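Local coordinates for peptidoglycan D,D-transpeptidase FtsI (PDB 6SYN), which probably crosslinks peptidoglycan during cell division as a class B penicillin-binding protein, and is captured here with a ring-opened penicillin bound to its active-site serine, at residues A[114-117]-A[118-122]; A[195-199]-A[200-204]; A[248-251]-A[252-256]; A[314-317]-A[318-322]; A[429-433]-A[434-438]. One frame throughout, in Å; residues are numbered along the deposited sequence.

Contact 1 (A[114-117]-A[118-122]); sequences YPAG and QVMAH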
loop_
_atom_site.group_PDB
_atom_site.type_symbol
_atom_site.label_atom_id
_atom_site.label_comp_id
_atom_site.label_asym_id
_atom_site.label_seq_id
_atom_site.Cartn_x
_atom_site.Cartn_y
_atom_site.Cartn_z
ATOM N N TYR A 114 -3.726 -20.046 3.959
ATOM C CA TYR A 114 -2.789 -18.915 3.725
ATOM C C TYR A 114 -1.656 -18.978 4.747
ATOM O O TYR A 114 -1.808 -18.476 5.859
ATOM C CB TYR A 114 -3.554 -17.589 3.763
ATOM C CG TYR A 114 -4.731 -17.556 2.825
ATOM C CD1 TYR A 114 -4.556 -17.329 1.466
ATOM C CD2 TYR A 114 -6.019 -17.800 3.285
ATOM C CE1 TYR A 114 -5.634 -17.317 0.593
ATOM C CE2 TYR A 114 -7.106 -17.794 2.424
ATOM C CZ TYR A 114 -6.911 -17.553 1.074
ATOM O OH TYR A 114 -7.966 -17.554 0.212
ATOM N N PRO A 115 -0.494 -19.588 4.402
ATOM C CA PRO A 115 0.627 -19.725 5.338
ATOM C C PRO A 115 1.323 -18.411 5.732
ATOM O O PRO A 115 2.024 -18.436 6.718
ATOM C CB PRO A 115 1.623 -20.634 4.594
ATOM C CG PRO A 115 0.793 -21.291 3.520
ATOM C CD PRO A 115 -0.188 -20.216 3.110
ATOM N N ALA A 116 1.142 -17.326 4.968
ATOM C CA ALA A 116 1.704 -15.987 5.274
ATOM C C ALA A 116 0.703 -15.166 6.099
ATOM O O ALA A 116 1.113 -14.129 6.656
ATOM C CB ALA A 116 2.104 -15.284 3.999
ATOM N N GLY A 117 -0.561 -15.610 6.167
ATOM C CA GLY A 117 -1.601 -15.093 7.081
ATOM C C GLY A 117 -2.037 -13.671 6.756
ATOM O O GLY A 117 -2.387 -13.405 5.587
ATOM N N GLN A 118 -2.017 -12.791 7.765
ATOM C CA GLN A 118 -2.527 -11.393 7.699
ATOM C C GLN A 118 -1.563 -10.526 6.870
ATOM O O GLN A 118 -2.005 -9.450 6.409
ATOM C CB GLN A 118 -2.749 -10.845 9.116
ATOM C CG GLN A 118 -1.570 -10.067 9.693
ATOM C CD GLN A 118 -1.476 -10.120 11.200
ATOM O OE1 GLN A 118 -1.379 -11.192 11.792
ATOM N NE2 GLN A 118 -1.471 -8.957 11.835
ATOM N N VAL A 119 -0.322 -10.992 6.663
ATOM C CA VAL A 119 0.808 -10.248 6.020
ATOM C C VAL A 119 0.519 -10.037 4.521
ATOM O O VAL A 119 0.656 -8.888 4.061
ATOM C CB VAL A 119 2.151 -10.972 6.267
ATOM C CG1 VAL A 119 3.323 -10.301 5.563
ATOM C CG2 VAL A 119 2.456 -11.116 7.752
ATOM N N MET A 120 0.141 -11.090 3.788
ATOM C CA MET A 120 -0.188 -11.026 2.334
ATOM C C MET A 120 -1.692 -10.784 2.140
ATOM O O MET A 120 -2.106 -10.641 0.978
ATOM C CB MET A 120 0.158 -12.331 1.604
ATOM C CG MET A 120 1.625 -12.741 1.636
ATOM S SD MET A 120 2.724 -11.944 0.420
ATOM C CE MET A 120 1.626 -11.669 -0.970
ATOM N N ALA A 121 -2.486 -10.770 3.218
ATOM C CA ALA A 121 -3.964 -10.909 3.170
ATOM C C ALA A 121 -4.543 -10.047 2.041
ATOM O O ALA A 121 -5.323 -10.572 1.235
ATOM C CB ALA A 121 -4.573 -10.553 4.501
ATOM N N HIS A 122 -4.164 -8.772 1.981
ATOM C CA HIS A 122 -4.737 -7.774 1.041
ATOM C C HIS A 122 -4.383 -8.139 -0.409
ATOM O O HIS A 122 -5.276 -8.011 -1.267
ATOM C CB HIS A 122 -4.303 -6.363 1.452
ATOM C CG HIS A 122 -4.962 -5.905 2.709
ATOM N ND1 HIS A 122 -6.297 -5.528 2.746
ATOM C CD2 HIS A 122 -4.496 -5.787 3.972
ATOM C CE1 HIS A 122 -6.618 -5.183 3.976
ATOM N NE2 HIS A 122 -5.530 -5.336 4.749
#
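Ala116 CB lies against the Met120 side chain, meeting CG at 3.5 Å. With CG of Met120 beside its own backbone N (chi1 -61°), this methylene is brought against the alanine methyl, and the further bend of the chain then carries the sulfur away from the segment 114-117. The other close fit uses a carbonyl. Ala116 O sits 3.3 Å from Val119 CB and 3.5 Å from Val119 CG2, and it also takes a weak hydrogen bond from Val119 N at 3.4 Å. That bond closes a type II' turn from Ala116 to Val119, with Gly117 at its second position on positive phi. A type I turn from Tyr114 to Gly117 overlaps it, sharing Ala116 and Gly117, so two linked turns carry the chain on from strand 104-113. At the start of the helix, Ala121 CB packs at 3.8 Å from Gly117 O. Gln118 has its CB directed away from 114-117, and its NE2 bonds to Tyr190 OH. The pair of turns thus leads to the short helix 121-124, with Met120 resting on Leu27 of strand 26-38 and on Glu183 and Gln186 of helix 183-199, and Val119 touching Tyr190 of the same helix.

Contact 2 (A[195-199]-A[200-204]); sequences NAVAF and NKAES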
loop_
_atom_site.group_PDB
_atom_site.type_symbol
_atom_site.label_atom_id
_atom_site.label_comp_id
_atom_site.label_asym_id
_atom_site.label_seq_id
_atom_site.Cartn_x
_atom_site.Cartn_y
_atom_site.Cartn_z
ATOM N N ASN A 195 3.197 -2.096 13.029
ATOM C CA ASN A 195 3.787 -1.565 14.287
ATOM C C ASN A 195 3.620 -0.041 14.319
ATOM O O ASN A 195 2.933 0.448 15.235
ATOM C CB ASN A 195 5.256 -1.973 14.439
ATOM C CG ASN A 195 5.431 -3.432 14.817
ATOM O OD1 ASN A 195 4.456 -4.128 15.121
ATOM N ND2 ASN A 195 6.671 -3.901 14.804
ATOM N N ALA A 196 4.197 0.669 13.342
ATOM C CA ALA A 196 4.192 2.150 13.261
ATOM C C ALA A 196 2.757 2.692 13.238
ATOM O O ALA A 196 2.523 3.762 13.839
ATOM C CB ALA A 196 4.961 2.609 12.054
ATOM N N VAL A 197 1.828 2.000 12.575
ATOM C CA VAL A 197 0.402 2.436 12.492
ATOM C C VAL A 197 -0.245 2.296 13.878
ATOM O O VAL A 197 -1.106 3.121 14.198
ATOM C CB VAL A 197 -0.370 1.689 11.381
ATOM C CG1 VAL A 197 -1.856 1.529 11.689
ATOM C CG2 VAL A 197 -0.186 2.384 10.039
ATOM N N ALA A 198 0.170 1.311 14.676
ATOM C CA ALA A 198 -0.334 1.079 16.051
ATOM C C ALA A 198 0.250 2.126 17.011
ATOM O O ALA A 198 -0.520 2.674 17.828
ATOM C CB ALA A 198 -0.007 -0.326 16.494
ATOM N N PHE A 199 1.557 2.397 16.905
ATOM C CA PHE A 199 2.332 3.320 17.780
ATOM C C PHE A 199 1.782 4.746 17.650
ATOM O O PHE A 199 1.732 5.468 18.664
ATOM C CB PHE A 199 3.816 3.259 17.402
ATOM C CG PHE A 199 4.783 3.846 18.399
ATOM C CD1 PHE A 199 4.962 3.264 19.645
ATOM C CD2 PHE A 199 5.557 4.949 18.071
ATOM C CE1 PHE A 199 5.875 3.788 20.551
ATOM C CE2 PHE A 199 6.462 5.476 18.980
ATOM C CZ PHE A 199 6.620 4.897 20.219
ATOM N N ASN A 200 1.368 5.120 16.434
ATOM C CA ASN A 200 0.910 6.484 16.056
ATOM C C ASN A 200 -0.619 6.569 16.071
ATOM O O ASN A 200 -1.147 7.633 15.671
ATOM C CB ASN A 200 1.458 6.879 14.684
ATOM C CG ASN A 200 2.944 7.152 14.716
ATOM O OD1 ASN A 200 3.370 8.194 15.209
ATOM N ND2 ASN A 200 3.732 6.224 14.195
ATOM N N LYS A 201 -1.300 5.504 16.514
ATOM C CA LYS A 201 -2.781 5.440 16.647
ATOM C C LYS A 201 -3.402 6.016 15.373
ATOM O O LYS A 201 -4.289 6.883 15.468
ATOM C CB LYS A 201 -3.218 6.170 17.920
ATOM C CG LYS A 201 -2.525 5.685 19.187
ATOM C CD LYS A 201 -3.207 6.106 20.472
ATOM C CE LYS A 201 -3.508 7.587 20.542
ATOM N NZ LYS A 201 -3.692 8.037 21.941
ATOM N N ALA A 202 -2.907 5.548 14.228
ATOM C CA ALA A 202 -3.291 5.988 12.871
ATOM C C ALA A 202 -4.562 5.253 12.439
ATOM O O ALA A 202 -4.785 4.125 12.907
ATOM C CB ALA A 202 -2.149 5.735 11.915
ATOM N N GLU A 203 -5.368 5.893 11.592
ATOM C CA GLU A 203 -6.561 5.281 10.949
ATOM C C GLU A 203 -6.101 4.084 10.112
ATOM O O GLU A 203 -6.746 3.024 10.187
ATOM C CB GLU A 203 -7.291 6.307 10.080
ATOM C CG GLU A 203 -8.642 5.823 9.588
ATOM C CD GLU A 203 -9.352 6.788 8.655
ATOM O OE1 GLU A 203 -9.208 8.012 8.847
ATOM O OE2 GLU A 203 -10.041 6.314 7.730
ATOM N N SER A 204 -5.022 4.264 9.351
ATOM C CA SER A 204 -4.430 3.218 8.488
ATOM C C SER A 204 -3.017 3.632 8.072
ATOM O O SER A 204 -2.581 4.752 8.402
ATOM C CB SER A 204 -5.314 2.932 7.287
ATOM O OG SER A 204 -4.969 3.734 6.167
#
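Ala196 O is gripped twice by one residue: Asn200 N donates to it at 3.1 Å, and Asn200 ND2 at 2.8 Å. The two donors come from opposite faces of the carbonyl plane. Because chi1 of Asn200 is -71°, CG stays beside its own backbone N and the side-chain amide folds back over the helix end; Ala196 O lies close to the plane of that amide. The next carbonyls belong to a Schellman motif. Lys201, on positive phi, reverses the chain, so that Ala202 N reaches back to Val197 O at 3.0 Å in a nearly straight bond, while Lys201 N bonds to Ala198 O at 3.2 Å from above the carbonyl plane. An apolar contact goes with this wrap, Val197 CG1 to Ala202 CB at 4.2 Å, and Val197 CG2 touches the backbone of Ser204 beyond. Both Val197 and Ala202 lean on Ile477 of strand 471-478, which places the end of helix 183-199 against the sheet that strand 204-211 joins. Ala196 O thus keeps its i+4 donor and gains a second, while Val197 O and Ala198 O take the Schellman donors in place of theirs, all supplied by Asn200, Lys201 and Ala202.

Contact 3 (A[248-251]-A[252-256]); sequences FEPG and STVKP. With CB9 ((2R,4S)-2-[(1R)-1-{[(2S)-2-carboxy-2-phenylacetyl]amino}-2-oxoethyl]-5,5-dimethyl-1,3-thiazolidine-4-carboxylic acid), chain D.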
loop_
_atom_site.group_PDB
_atom_site.type_symbol
_atom_site.label_atom_id
_atom_site.label_comp_id
_atom_site.label_asym_id
_atom_site.label_seq_id
_atom_site.Cartn_x
_atom_site.Cartn_y
_atom_site.Cartn_z
ATOM N N PHE A 248 -5.396 9.639 -2.453
ATOM C CA PHE A 248 -4.970 10.736 -1.548
ATOM C C PHE A 248 -4.321 11.855 -2.360
ATOM O O PHE A 248 -3.691 11.560 -3.400
ATOM C CB PHE A 248 -3.922 10.254 -0.540
ATOM C CG PHE A 248 -4.402 9.272 0.497
ATOM C CD1 PHE A 248 -5.496 9.559 1.299
ATOM C CD2 PHE A 248 -3.730 8.078 0.701
ATOM C CE1 PHE A 248 -5.928 8.655 2.261
ATOM C CE2 PHE A 248 -4.153 7.184 1.672
ATOM C CZ PHE A 248 -5.252 7.473 2.449
ATOM N N GLU A 249 -4.426 13.085 -1.859
ATOM C CA GLU A 249 -3.580 14.221 -2.304
ATOM C C GLU A 249 -2.123 13.905 -1.943
ATOM O O GLU A 249 -1.805 13.608 -0.788
ATOM C CB GLU A 249 -4.129 15.525 -1.722
ATOM C CG GLU A 249 -5.441 15.932 -2.370
ATOM C CD GLU A 249 -5.775 17.412 -2.317
ATOM O OE1 GLU A 249 -6.191 17.881 -1.239
ATOM O OE2 GLU A 249 -5.620 18.092 -3.355
ATOM N N PRO A 250 -1.201 13.899 -2.938
ATOM C CA PRO A 250 0.192 13.503 -2.712
ATOM C C PRO A 250 1.012 14.478 -1.857
ATOM O O PRO A 250 1.997 14.052 -1.285
ATOM C CB PRO A 250 0.799 13.416 -4.121
ATOM C CG PRO A 250 -0.080 14.310 -4.960
ATOM C CD PRO A 250 -1.463 14.203 -4.350
ATOM N N GLY A 251 0.599 15.746 -1.791
ATOM C CA GLY A 251 1.282 16.781 -0.993
ATOM C C GLY A 251 2.727 16.954 -1.451
ATOM O O GLY A 251 3.026 16.765 -2.624
ATOM N N SER A 252 3.622 17.253 -0.503
ATOM C CA SER A 252 4.978 17.667 -0.834
ATOM C C SER A 252 5.868 16.635 -1.537
ATOM O O SER A 252 6.964 16.970 -1.978
ATOM C CB SER A 252 5.661 18.329 0.367
ATOM O OG SER A 252 5.021 19.482 0.975
ATOM N N THR A 253 5.360 15.399 -1.694
ATOM C CA THR A 253 6.056 14.332 -2.403
ATOM C C THR A 253 6.164 14.626 -3.911
ATOM O O THR A 253 7.017 13.989 -4.557
ATOM C CB THR A 253 5.389 12.972 -2.145
ATOM O OG1 THR A 253 4.008 13.053 -2.499
ATOM C CG2 THR A 253 5.516 12.512 -0.708
ATOM N N VAL A 254 5.343 15.532 -4.460
ATOM C CA VAL A 254 5.367 15.943 -5.902
ATOM C C VAL A 254 6.632 16.755 -6.217
ATOM O O VAL A 254 7.062 16.727 -7.390
ATOM C CB VAL A 254 4.118 16.751 -6.302
ATOM C CG1 VAL A 254 2.851 15.922 -6.201
ATOM C CG2 VAL A 254 3.987 18.045 -5.513
ATOM N N LYS A 255 7.190 17.454 -5.220
ATOM C CA LYS A 255 8.167 18.568 -5.387
ATOM C C LYS A 255 9.365 18.154 -6.236
ATOM O O LYS A 255 9.875 18.981 -6.989
ATOM C CB LYS A 255 8.628 19.102 -4.028
ATOM C CG LYS A 255 7.585 19.933 -3.297
ATOM C CD LYS A 255 8.071 20.523 -1.992
ATOM C CE LYS A 255 7.019 21.382 -1.321
ATOM N NZ LYS A 255 7.323 21.591 0.113
ATOM N N PRO A 256 9.891 16.911 -6.136
ATOM C CA PRO A 256 10.971 16.478 -7.024
ATOM C C PRO A 256 10.627 16.588 -8.519
ATOM O O PRO A 256 11.539 16.816 -9.289
ATOM C CB PRO A 256 11.224 15.025 -6.598
ATOM C CG PRO A 256 10.812 15.016 -5.144
ATOM C CD PRO A 256 9.585 15.903 -5.109
HETATM C C CB9 D . 4.331 19.345 2.110
HETATM N N CB9 D . 3.284 20.773 3.890
HETATM O O CB9 D . 3.775 18.335 2.467
HETATM C CA CB9 D . 4.352 20.653 2.894
HETATM C CB CB9 D . 5.776 20.909 3.465
HETATM C CAA CB9 D . 7.670 20.425 6.536
HETATM C CAB CB9 D . 5.297 20.048 7.206
HETATM O OAD CB9 D . 6.806 17.260 6.342
HETATM O OAE CB9 D . -0.493 23.307 5.144
HETATM O OAF CB9 D . 2.143 22.231 2.629
HETATM O OAG CB9 D . 7.788 17.522 4.427
HETATM O OAH CB9 D . -0.358 21.603 3.878
HETATM C CAJ CB9 D . 2.129 20.962 9.025
HETATM C CAK CB9 D . 2.718 22.128 8.594
HETATM C CAL CB9 D . 1.373 20.215 8.154
HETATM C CAM CB9 D . 2.552 22.546 7.282
HETATM C CAN CB9 D . 1.209 20.626 6.836
HETATM N NAP CB9 D . 6.540 19.682 3.727
HETATM S SAQ CB9 D . 5.733 21.735 5.086
HETATM C CAR CB9 D . 6.983 17.837 5.283
HETATM C CAS CB9 D . 0.120 22.402 4.641
HETATM C CAT CB9 D . 2.370 21.737 3.733
HETATM C CAU CB9 D . 1.826 21.785 6.376
HETATM C CAX CB9 D . 6.113 19.072 4.992
HETATM C CAY CB9 D . 1.625 22.306 4.958
HETATM C CAZ CB9 D . 6.249 20.230 6.036
#
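Gly251, on positive phi, turns the chain into a short 3-10 segment, where Val254 N donates to Gly251 O at 3.2 Å in an almost straight bond (174°). Thr253 OG1 reaches back to Pro250 O at 2.6 Å, approaching from above the carbonyl plane; with chi1 at 55° the hydroxyl is held between its own backbone N and carbonyl carbon, facing the proline. Pro250 CG meets Val254 CG1 at 3.6 Å, the two side chains crossing obliquely. The turn presents the SxxK motif of the penicillin-binding proteins, Ser252 and Lys255, at the start of helix 255-264. Ser252 OG is covalently bonded to the carbonyl carbon C of CB9 (1.3 Å), an acyl-enzyme, and Ser252 N makes a weak hydrogen bond to CB9 O at 3.2 Å, consistent with one arm of the family's oxyanion hole. Lys255, its chain extended, brings NZ to Ser252 OG at 3.2 Å, a weak bond, and within 3.8 Å of CB9 CB. The same NZ is also bonded to Ser304 OG and Asn306 OD1, which fix where the amine lies. Further back, both carboxylate oxygens of Glu249 are engaged, OE1 by Tyr452 OH and OE2 by Gly365 N.

Contact 4 (A[314-317]-A[318-322]); sequences LAMP and SSALV
Met316 points its CB at Ala320, and the two CB atoms lie 4.3 Å apart. From there the chain runs out straight, with chi2 at -172°: CG stands farther off, SD returns to 4.4 Å from Ala320 CB, and at chi3 CE turns away. The side chain also packs on Thr261 of helix 255-264 and on His265 and Val267 just after it. Between Met316 and Ala320 the loop that joins helices 306-314 and 319-327 of the transpeptidase domain bends into the second of them, and an i to i+3 bond opens that helix. Here Ala320 N donates to Pro317 O at 3.1 Å (165° at the hydrogen), arriving from above the carbonyl plane, while Ala320 CB packs at 3.4 Å from the same oxygen. Water 1 lies within bonding distance of Pro317 O as well, at 2.7 Å, and takes the N-H of Leu321 at 2.9 Å. It thereby serves an amide at the opening of the helix and lies between it and the proline carbonyl. Ser318 O is a weaker partner, and the water cannot serve every acceptor near it at once. On the proline side, Ser319 OG passes 3.8 Å from Pro317 CB. Met316 O, in turn, is held by Arg357 NH2 from helix 354-360, against which Ser318 also rests.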
loop_
_atom_site.group_PDB
_atom_site.type_symbol
_atom_site.label_atom_id
_atom_site.label_comp_id
_atom_site.label_asym_id
_atom_site.label_seq_id
_atom_site.Cartn_x
_atom_site.Cartn_y
_atom_site.Cartn_z
ATOM N N LEU A 314 4.876 28.952 -11.017
ATOM C CA LEU A 314 4.269 30.202 -11.556
ATOM C C LEU A 314 5.224 30.909 -12.530
ATOM O O LEU A 314 4.763 31.844 -13.208
ATOM C CB LEU A 314 3.861 31.121 -10.396
ATOM C CG LEU A 314 2.577 30.722 -9.666
ATOM C CD1 LEU A 314 2.459 31.431 -8.324
ATOM C CD2 LEU A 314 1.348 31.006 -10.515
ATOM N N ALA A 315 6.490 30.481 -12.633
ATOM C CA ALA A 315 7.416 30.923 -13.707
ATOM C C ALA A 315 7.233 30.025 -14.939
ATOM O O ALA A 315 8.075 30.101 -15.858
ATOM C CB ALA A 315 8.847 30.926 -13.219
ATOM N N MET A 316 6.171 29.212 -14.968
ATOM C CA MET A 316 5.867 28.286 -16.092
ATOM C C MET A 316 4.366 28.266 -16.359
ATOM O O MET A 316 3.581 28.627 -15.487
ATOM C CB MET A 316 6.343 26.866 -15.769
ATOM C CG MET A 316 7.837 26.779 -15.541
ATOM S SD MET A 316 8.446 25.080 -15.398
ATOM C CE MET A 316 7.848 24.656 -13.763
ATOM N N PRO A 317 3.930 27.852 -17.575
ATOM C CA PRO A 317 2.516 27.628 -17.861
ATOM C C PRO A 317 1.956 26.493 -16.992
ATOM O O PRO A 317 2.686 25.550 -16.718
ATOM C CB PRO A 317 2.460 27.203 -19.336
ATOM C CG PRO A 317 3.813 27.568 -19.907
ATOM C CD PRO A 317 4.778 27.558 -18.739
ATOM N N SER A 318 0.682 26.603 -16.607
ATOM C CA SER A 318 -0.054 25.613 -15.776
ATOM C C SER A 318 0.087 24.203 -16.366
ATOM O O SER A 318 0.085 23.245 -15.575
ATOM C CB SER A 318 -1.504 26.001 -15.627
ATOM O OG SER A 318 -2.184 25.880 -16.860
ATOM N N SER A 319 0.224 24.089 -17.694
ATOM C CA SER A 319 0.242 22.809 -18.456
ATOM C C SER A 319 1.524 22.006 -18.193
ATOM O O SER A 319 1.489 20.775 -18.409
ATOM C CB SER A 319 0.069 23.066 -19.927
ATOM O OG SER A 319 1.178 23.794 -20.432
ATOM N N ALA A 320 2.614 22.659 -17.770
ATOM C CA ALA A 320 3.949 22.034 -17.591
ATOM C C ALA A 320 3.895 20.956 -16.498
ATOM O O ALA A 320 4.217 19.788 -16.814
ATOM C CB ALA A 320 4.990 23.081 -17.279
ATOM N N LEU A 321 3.508 21.318 -15.270
ATOM C CA LEU A 321 3.421 20.359 -14.132
ATOM C C LEU A 321 2.327 19.325 -14.414
ATOM O O LEU A 321 2.455 18.182 -13.917
ATOM C CB LEU A 321 3.143 21.102 -12.820
ATOM C CG LEU A 321 4.339 21.822 -12.207
ATOM C CD1 LEU A 321 3.913 22.646 -11.004
ATOM C CD2 LEU A 321 5.423 20.834 -11.815
ATOM N N VAL A 322 1.299 19.709 -15.177
ATOM C CA VAL A 322 0.196 18.793 -15.595
ATOM C C VAL A 322 0.777 17.753 -16.559
ATOM O O VAL A 322 0.399 16.582 -16.449
ATOM C CB VAL A 322 -1.002 19.547 -16.204
ATOM C CG1 VAL A 322 -2.074 18.587 -16.703
ATOM C CG2 VAL A 322 -1.602 20.527 -15.207
HETATM O O HOH W 1 2.879 24.042 -14.484
#

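Contact 5 (A[429-433]-A[434-438]); sequences AAIKG and YRIAI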
loop_
_atom_site.group_PDB
_atom_site.type_symbol
_atom_site.label_atom_id
_atom_site.label_comp_id
_atom_site.label_asym_id
_atom_site.label_seq_id
_atom_site.Cartn_x
_atom_site.Cartn_y
_atom_site.Cartn_z
ATOM N N ALA A 429 15.050 8.749 8.440
ATOM C CA ALA A 429 15.035 7.671 7.420
ATOM C C ALA A 429 16.458 7.250 7.025
ATOM O O ALA A 429 16.574 6.284 6.258
ATOM C CB ALA A 429 14.271 8.129 6.208
ATOM N N ALA A 430 17.498 7.943 7.505
ATOM C CA ALA A 430 18.910 7.671 7.142
ATOM C C ALA A 430 19.245 6.217 7.481
ATOM O O ALA A 430 18.848 5.760 8.572
ATOM C CB ALA A 430 19.849 8.624 7.841
ATOM N N ILE A 431 19.940 5.539 6.563
ATOM C CA ILE A 431 20.350 4.111 6.671
ATOM C C ILE A 431 21.871 4.061 6.775
ATOM O O ILE A 431 22.531 4.669 5.917
ATOM C CB ILE A 431 19.854 3.310 5.454
ATOM C CG1 ILE A 431 18.369 3.569 5.196
ATOM C CG2 ILE A 431 20.176 1.828 5.609
ATOM C CD1 ILE A 431 17.666 2.454 4.480
ATOM N N LYS A 432 22.391 3.339 7.765
ATOM C CA LYS A 432 23.844 3.261 8.047
ATOM C C LYS A 432 24.533 2.532 6.885
ATOM O O LYS A 432 24.189 1.358 6.626
ATOM C CB LYS A 432 24.098 2.565 9.390
ATOM C CG LYS A 432 23.575 3.291 10.626
ATOM C CD LYS A 432 24.251 4.621 10.909
ATOM C CE LYS A 432 23.762 5.284 12.182
ATOM N NZ LYS A 432 24.388 4.710 13.397
ATOM N N GLY A 433 25.448 3.227 6.200
ATOM C CA GLY A 433 26.336 2.657 5.169
ATOM C C GLY A 433 25.754 2.763 3.771
ATOM O O GLY A 433 26.351 2.173 2.849
ATOM N N TYR A 434 24.640 3.484 3.611
ATOM C CA TYR A 434 23.929 3.667 2.318
ATOM C C TYR A 434 23.531 5.135 2.150
ATOM O O TYR A 434 23.193 5.791 3.161
ATOM C CB TYR A 434 22.667 2.805 2.246
ATOM C CG TYR A 434 22.888 1.314 2.168
ATOM C CD1 TYR A 434 23.086 0.676 0.955
ATOM C CD2 TYR A 434 22.861 0.530 3.312
ATOM C CE1 TYR A 434 23.266 -0.696 0.882
ATOM C CE2 TYR A 434 23.044 -0.843 3.258
ATOM C CZ TYR A 434 23.246 -1.460 2.037
ATOM O OH TYR A 434 23.423 -2.813 1.982
ATOM N N ARG A 435 23.562 5.609 0.902
ATOM C CA ARG A 435 23.028 6.922 0.457
ATOM C C ARG A 435 21.600 6.717 -0.050
ATOM O O ARG A 435 21.367 5.711 -0.761
ATOM C CB ARG A 435 23.870 7.494 -0.686
ATOM C CG ARG A 435 25.365 7.573 -0.409
ATOM C CD ARG A 435 26.153 7.665 -1.703
ATOM N NE ARG A 435 25.692 8.736 -2.579
ATOM C CZ ARG A 435 26.020 8.870 -3.863
ATOM N NH1 ARG A 435 26.819 7.991 -4.451
ATOM N NH2 ARG A 435 25.547 9.888 -4.563
ATOM N N ILE A 436 20.684 7.632 0.283
ATOM C CA ILE A 436 19.242 7.521 -0.087
ATOM C C ILE A 436 18.742 8.860 -0.638
ATOM O O ILE A 436 19.216 9.911 -0.183
ATOM C CB ILE A 436 18.372 7.023 1.091
ATOM C CG1 ILE A 436 18.223 8.057 2.210
ATOM C CG2 ILE A 436 18.885 5.694 1.625
ATOM C CD1 ILE A 436 17.260 7.636 3.297
ATOM N N ALA A 437 17.819 8.789 -1.599
ATOM C CA ALA A 437 17.099 9.932 -2.199
ATOM C C ALA A 437 15.613 9.825 -1.838
ATOM O O ALA A 437 14.882 9.047 -2.492
ATOM C CB ALA A 437 17.324 9.947 -3.690
ATOM N N ILE A 438 15.196 10.573 -0.814
ATOM C CA ILE A 438 13.796 10.612 -0.304
ATOM C C ILE A 438 13.240 12.031 -0.422
ATOM O O ILE A 438 14.019 12.990 -0.550
ATOM C CB ILE A 438 13.720 10.133 1.158
ATOM C CG1 ILE A 438 14.375 11.122 2.128
ATOM C CG2 ILE A 438 14.307 8.741 1.294
ATOM C CD1 ILE A 438 13.898 10.987 3.558
HETATM O O HOH W 2 20.748 7.056 4.485
#
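Ala429 CB and Ile438 CD1 meet at 3.9 Å at the inner end of this apolar cluster. Ile436 lies next along, its CD1 4.2 Å from Ala429 CB and its CG2 4.2 Å from Ile431 CG1, the two isoleucine side chains crossing at about a right angle; Ile436 has a second conformer, so its exact fit is doubtful. Toward the bend, Ile431 CG2 touches Tyr434 CD2 at 3.8 Å. With chi1 of -49° on Ile431, CG2 is anti to the backbone N, which sends this branch to the tyrosine and leaves CG1 for Ile436. The Tyr434 ring has Gly433 O over one face, and its hydroxyl is bonded to Ile508 O. The chain reverses through a type II turn from Ile431 to Tyr434, with Gly433 on positive phi. Its closing bond is weak, Tyr434 N to Ile431 O at 3.3 Å. Water 2 links the two arms, accepting from Ile431 N at 2.7 Å and donating to Tyr434 O at 3.1 Å. On the outer side, Arg435 NH2 forms a salt bridge with Glu417. The two arms run roughly antiparallel, though 429-433 is no regular strand, and the turn leads into strand 437-446. That strand borders the five-stranded antiparallel sheet of the transpeptidase domain, and farther along it carries the KTG motif of this family, Lys439-Thr440-Gly441, followed by Thr442; Thr440, Gly441 and Thr442 line the ligand pocket.

In the fold
Contact 3 holds the covalently bound ligand, and the others can be placed from it. Contact 4 has its centre 16 Å away and its nearest atoms about 6 Å, since Met316 and Ala320 pack on helix 255-264, which contact 3 begins. Contact 5 comes equally near to contact 3, with nearest atoms about 6 Å apart, and leads into the strand forming another wall of the pocket; the Ile438 side chain is about 9 Å from CB9. Nearest atoms of contacts 2 and 3 are about 5 Å apart, though the Asn200 side chain is about 13 Å from CB9. Contact 1, in the dimerisation domain, has its centre 30 Å from that of contact 3, and helix 183-199, which contact 2 ends, packs against it, tying contacts 1 and 2 together.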